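Local atomic coordinates of small ribosomal subunit protein bS6 (PDB entry 2J5A), a protein that probably binds 16S ribosomal RNA together with protein bS18, as a structural component of the small ribosomal subunit. Residues 80-83 with 84-88; 71-75 with 76-80. All coordinates share one frame; numbering follows the deposited sequence.

Contact 1. Residues 80-83 with 84-88. With NA (sodium ion), chain B.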
loop_
_atom_site.group_PDB
_atom_site.type_symbol
_atom_site.label_atom_id
_atom_site.label_comp_id
_atom_site.label_asym_id
_atom_site.label_seq_id
_atom_site.Cartn_x
_atom_site.Cartn_y
_atom_site.Cartn_z
ATOM N N ASN A 80 -1.576 -5.390 -10.230
ATOM C CA ASN A 80 -1.352 -4.540 -11.399
ATOM C C ASN A 80 -2.118 -3.223 -11.259
ATOM O O ASN A 80 -1.597 -2.146 -11.491
ATOM C CB ASN A 80 -1.839 -5.251 -12.656
ATOM C CG ASN A 80 -0.917 -5.052 -13.817
ATOM O OD1 ASN A 80 0.270 -5.417 -13.759
ATOM N ND2 ASN A 80 -1.452 -4.463 -14.904
ATOM N N GLU A 81 -3.373 -3.362 -10.889
ATOM C CA GLU A 81 -4.282 -2.253 -10.723
ATOM C C GLU A 81 -3.765 -1.253 -9.695
ATOM O O GLU A 81 -3.752 -0.051 -9.932
ATOM C CB GLU A 81 -5.616 -2.800 -10.252
ATOM C CG GLU A 81 -6.782 -2.048 -10.759
ATOM C CD GLU A 81 -7.022 -2.295 -12.232
ATOM O OE1 GLU A 81 -6.941 -3.461 -12.662
ATOM O OE2 GLU A 81 -7.309 -1.324 -12.947
ATOM N N LEU A 82 -3.336 -1.791 -8.551
ATOM C CA LEU A 82 -2.964 -1.025 -7.379
ATOM C C LEU A 82 -1.699 -0.272 -7.708
ATOM O O LEU A 82 -1.542 0.913 -7.405
ATOM C CB LEU A 82 -2.737 -1.991 -6.214
ATOM C CG LEU A 82 -2.511 -1.478 -4.815
ATOM C CD1 LEU A 82 -3.510 -0.392 -4.412
ATOM C CD2 LEU A 82 -2.579 -2.677 -3.869
ATOM N N ASP A 83 -0.808 -0.973 -8.375
ATOM C CA ASP A 83 0.409 -0.397 -8.857
ATOM C C ASP A 83 0.175 0.784 -9.816
ATOM O O ASP A 83 0.855 1.822 -9.722
ATOM C CB ASP A 83 1.198 -1.490 -9.549
ATOM C CG ASP A 83 2.561 -1.055 -9.925
ATOM O OD1 ASP A 83 3.445 -1.144 -9.060
ATOM O OD2 ASP A 83 2.750 -0.654 -11.091
ATOM N N PHE A 84 -0.761 0.636 -10.747
ATOM C CA PHE A 84 -1.074 1.730 -11.672
ATOM C C PHE A 84 -1.658 2.920 -10.908
ATOM O O PHE A 84 -1.241 4.050 -11.086
ATOM C CB PHE A 84 -2.083 1.291 -12.735
ATOM C CG PHE A 84 -2.321 2.320 -13.802
ATOM C CD1 PHE A 84 -1.320 2.647 -14.692
ATOM C CD2 PHE A 84 -3.530 2.968 -13.904
ATOM C CE1 PHE A 84 -1.528 3.579 -15.681
ATOM C CE2 PHE A 84 -3.740 3.921 -14.896
ATOM C CZ PHE A 84 -2.737 4.214 -15.782
ATOM N N GLN A 85 -2.632 2.631 -10.056
ATOM C CA GLN A 85 -3.261 3.649 -9.207
ATOM C C GLN A 85 -2.243 4.411 -8.338
ATOM O O GLN A 85 -2.312 5.637 -8.216
ATOM C CB GLN A 85 -4.290 2.980 -8.317
ATOM C CG GLN A 85 -5.152 3.935 -7.512
ATOM C CD GLN A 85 -6.330 4.500 -8.308
ATOM O OE1 GLN A 85 -6.322 4.537 -9.553
ATOM N NE2 GLN A 85 -7.342 4.965 -7.581
ATOM N N LEU A 86 -1.294 3.697 -7.736
ATOM C CA LEU A 86 -0.322 4.365 -6.877
ATOM C C LEU A 86 0.714 5.109 -7.718
ATOM O O LEU A 86 1.186 6.169 -7.314
ATOM C CB LEU A 86 0.335 3.390 -5.896
ATOM C CG LEU A 86 -0.556 2.585 -4.913
ATOM C CD1 LEU A 86 0.295 1.550 -4.221
ATOM C CD2 LEU A 86 -1.271 3.447 -3.890
ATOM N N LYS A 87 1.069 4.547 -8.873
ATOM C CA LYS A 87 1.906 5.224 -9.865
ATOM C C LYS A 87 1.322 6.607 -10.246
ATOM O O LYS A 87 1.975 7.637 -10.039
ATOM C CB LYS A 87 2.081 4.362 -11.124
ATOM C CG LYS A 87 3.182 4.843 -12.068
ATOM C CD LYS A 87 3.227 4.145 -13.459
ATOM C CE LYS A 87 2.865 2.646 -13.463
ATOM N NZ LYS A 87 3.641 1.838 -14.452
ATOM N N ILE A 88 0.095 6.641 -10.746
ATOM C CA ILE A 88 -0.456 7.894 -11.246
ATOM C C ILE A 88 -0.836 8.891 -10.136
ATOM O O ILE A 88 -0.833 10.099 -10.387
ATOM C CB ILE A 88 -1.635 7.674 -12.251
ATOM C CG1 ILE A 88 -2.894 7.162 -11.546
ATOM C CG2 ILE A 88 -1.191 6.703 -13.339
ATOM C CD1 ILE A 88 -4.100 7.062 -12.439
HETATM NA NA NA B . 2.481 8.109 -7.605
HETATM O O HOH W 1 3.895 9.302 -8.657
#
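Different first torsions set Leu82 and Leu86 side by side one helical turn apart: Leu82 carries CG opposite its backbone N (chi1 -172°), whereas in Leu86 the same atom stands opposite the carbonyl carbon (chi1 -58°). Both leucines then point the same way, and CG of Leu82 meets CD1 of Leu86 at 4.2 Å. The Leu86 branch also leans over the preceding turn, its CG 3.2 Å from Leu82 O, the same oxygen that accepts a hydrogen bond from Leu86 N at 2.8 Å. On the flank beside Trp95 of strand 92-100, the Lys87 chain bends at chi3 and chi4 and crosses Asp83 at a slant, leaving NZ 4.3 Å from Asp83 OD2, beyond a salt bridge, though the opposite charges may still attract weakly. Lys87 CB lies 3.1 Å from Asp83 O. Further round, CG2 of Ile88 rests over one face of the Phe84 ring, offset toward the rim.

The turns belong to the second helix of the ferredoxin-like beta-alpha-beta-beta-alpha-beta fold, in which helix 78-88 packs its leucine-bearing side on the four-stranded antiparallel sheet. Leu82 and Leu86 both reach Thr12 of strand 8-16; Leu82 also touches Phe35 and Ile36 of helix 22-38, while Leu86 packs on Trp95. Along the backbone, four i to i+4 bonds cross the junction, the straightest running from Gln85 N to Glu81 O (173°). Where the helix runs out, two carbonyls of its last turn, Leu86 O and Lys87 O, bind a sodium ion, at 2.4 Å for Leu86 O, joined by a water and by the carbonyl oxygens of Asp89 and Val92, so that the metal bridges the helix end and the start of strand 92-100.

Contact 2. Residues 71-75 with 76-80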
loop_
_atom_site.group_PDB
_atom_site.type_symbol
_atom_site.label_atom_id
_atom_site.label_comp_id
_atom_site.label_asym_id
_atom_site.label_seq_id
_atom_site.Cartn_x
_atom_site.Cartn_y
_atom_site.Cartn_z
ATOM N N PHE A 71 -3.428 -7.943 2.239
ATOM C CA PHE A 71 -4.755 -8.261 1.764
ATOM C C PHE A 71 -4.743 -9.579 0.999
ATOM O O PHE A 71 -3.680 -10.076 0.602
ATOM C CB PHE A 71 -5.322 -7.110 0.921
ATOM C CG PHE A 71 -4.598 -6.871 -0.387
ATOM C CD1 PHE A 71 -3.473 -6.064 -0.436
ATOM C CD2 PHE A 71 -5.072 -7.418 -1.570
ATOM C CE1 PHE A 71 -2.807 -5.830 -1.639
ATOM C CE2 PHE A 71 -4.414 -7.202 -2.787
ATOM C CZ PHE A 71 -3.275 -6.394 -2.815
ATOM N N LYS A 72 -5.934 -10.162 0.857
ATOM C CA LYS A 72 -6.116 -11.379 0.071
ATOM C C LYS A 72 -7.143 -11.124 -1.025
ATOM O O LYS A 72 -8.028 -10.291 -0.872
ATOM C CB LYS A 72 -6.488 -12.576 0.956
ATOM C CG LYS A 72 -7.810 -12.491 1.726
ATOM C CD LYS A 72 -8.055 -13.821 2.488
ATOM C CE LYS A 72 -9.174 -13.753 3.523
ATOM N NZ LYS A 72 -9.057 -14.900 4.501
ATOM N N THR A 73 -6.994 -11.800 -2.154
ATOM C CA THR A 73 -7.929 -11.615 -3.266
ATOM C C THR A 73 -7.856 -12.765 -4.260
ATOM O O THR A 73 -6.806 -13.382 -4.429
ATOM C CB THR A 73 -7.643 -10.313 -4.056
ATOM O OG1 THR A 73 -8.710 -10.065 -4.982
ATOM C CG2 THR A 73 -6.346 -10.420 -4.834
ATOM N N GLU A 74 -8.972 -13.014 -4.933
ATOM C CA GLU A 74 -9.005 -13.940 -6.077
ATOM C C GLU A 74 -8.808 -13.191 -7.412
ATOM O O GLU A 74 -8.667 -13.815 -8.470
ATOM C CB GLU A 74 -10.297 -14.782 -6.044
ATOM C CG GLU A 74 -10.524 -15.421 -4.651
ATOM C CD GLU A 74 -11.121 -16.834 -4.676
ATOM O OE1 GLU A 74 -10.487 -17.773 -5.224
ATOM O OE2 GLU A 74 -12.212 -17.014 -4.087
ATOM N N ASN A 75 -8.745 -11.854 -7.338
ATOM C CA ASN A 75 -8.550 -10.999 -8.497
ATOM C C ASN A 75 -7.080 -10.911 -8.890
ATOM O O ASN A 75 -6.297 -10.190 -8.251
ATOM C CB ASN A 75 -9.081 -9.606 -8.179
ATOM C CG ASN A 75 -9.223 -8.739 -9.404
ATOM O OD1 ASN A 75 -8.613 -9.002 -10.447
ATOM N ND2 ASN A 75 -10.041 -7.689 -9.288
ATOM N N PRO A 76 -6.695 -11.590 -9.981
ATOM C CA PRO A 76 -5.274 -11.727 -10.264
ATOM C C PRO A 76 -4.676 -10.416 -10.755
ATOM O O PRO A 76 -3.464 -10.256 -10.735
ATOM C CB PRO A 76 -5.246 -12.778 -11.389
ATOM C CG PRO A 76 -6.505 -12.535 -12.128
ATOM C CD PRO A 76 -7.520 -12.200 -11.047
ATOM N N GLN A 77 -5.530 -9.500 -11.201
ATOM C CA GLN A 77 -5.079 -8.187 -11.673
ATOM C C GLN A 77 -4.971 -7.092 -10.589
ATOM O O GLN A 77 -4.525 -5.985 -10.888
ATOM C CB GLN A 77 -5.987 -7.708 -12.816
ATOM C CG GLN A 77 -5.548 -8.219 -14.203
ATOM C CD GLN A 77 -4.238 -7.569 -14.682
ATOM O OE1 GLN A 77 -4.089 -6.338 -14.638
ATOM N NE2 GLN A 77 -3.293 -8.394 -15.139
ATOM N N LEU A 78 -5.340 -7.397 -9.342
ATOM C CA LEU A 78 -5.389 -6.363 -8.292
ATOM C C LEU A 78 -4.013 -5.715 -8.070
ATOM O O LEU A 78 -3.922 -4.495 -7.983
ATOM C CB LEU A 78 -5.958 -6.906 -6.977
ATOM C CG LEU A 78 -6.918 -5.935 -6.274
ATOM C CD1 LEU A 78 -7.651 -6.595 -5.114
ATOM C CD2 LEU A 78 -6.182 -4.661 -5.816
ATOM N N PRO A 79 -2.943 -6.529 -7.992
ATOM C CA PRO A 79 -1.598 -5.943 -7.855
ATOM C C PRO A 79 -1.188 -5.028 -9.012
ATOM O O PRO A 79 -0.499 -4.036 -8.798
ATOM C CB PRO A 79 -0.663 -7.163 -7.790
ATOM C CG PRO A 79 -1.527 -8.355 -7.606
ATOM C CD PRO A 79 -2.921 -8.003 -8.003
ATOM N N ASN A 80 -1.576 -5.390 -10.230
ATOM C CA ASN A 80 -1.352 -4.540 -11.399
ATOM C C ASN A 80 -2.118 -3.223 -11.259
ATOM O O ASN A 80 -1.597 -2.146 -11.491
ATOM C CB ASN A 80 -1.839 -5.251 -12.656
ATOM C CG ASN A 80 -0.917 -5.052 -13.817
ATOM O OD1 ASN A 80 0.270 -5.417 -13.759
ATOM N ND2 ASN A 80 -1.452 -4.463 -14.904
#
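Leu78 lays CD1 against two side chains of the strand at once, 4.0 Å from CE2 of Phe71 and 3.6 Å from OG1 of Thr73. The methyl reaches the aromatic ring obliquely, and CG2 of Thr73 comes to 4.1 Å from Leu78 CB, so the first residue of the helix is pressed back onto the strand that leads to it. Phe71 can meet it because chi1 of 67° places CG between the backbone N and the carbonyl carbon, which turns the ring toward the helix start.

The link between the two is a type I beta turn from Asn75 to Leu78, closed by Leu78 N giving a hydrogen bond to Asn75 O at 3.1 Å, with the donor well above the carbonyl plane. Asn75 adds a capping bond: OD1 accepts from Gln77 N at 3.2 Å, again from above the plane of the amide and with a bent 144° angle at the hydrogen. This bond grips the start of the turn, while the other end of the amide, ND2, is bonded to Lys39 O, and the two together fix its rotation. Two residues before Asn75, Thr73 OG1 accepts from Asn75 N at 3.0 Å in an ST turn, and the hydroxyl is also bonded to Gly40 O. The end of the strand is thereby tied to the loop between helix 22-38 and strand 41-53.

Strand 63-73 lies between strands 8-16 and 41-53, where Phe71 meets the ring of Tyr10; Pro79 touches the same tyrosine, bringing the beginning of helix 78-88 down onto strand 8-16.

In the fold
Followed from the N terminus, the chain has already laid down strand 8-16, helix 22-38 and strand 41-53 when strand 63-73 ends in contact 2, which closes the tight turn into helix 78-88. Contact 1 takes over along that helix; the two meet end to end, sharing Asn80, and neither nests within nor crosses the other. They also touch in space, Leu82 CD2 lying 3.9 Å from Phe71 CE1, with centres about 12 Å apart. Contact 2 thus joins the third strand to the start of the helix, and contact 1 carries the helix on to its sodium-bound end, where the chain turns into edge strand 92-100.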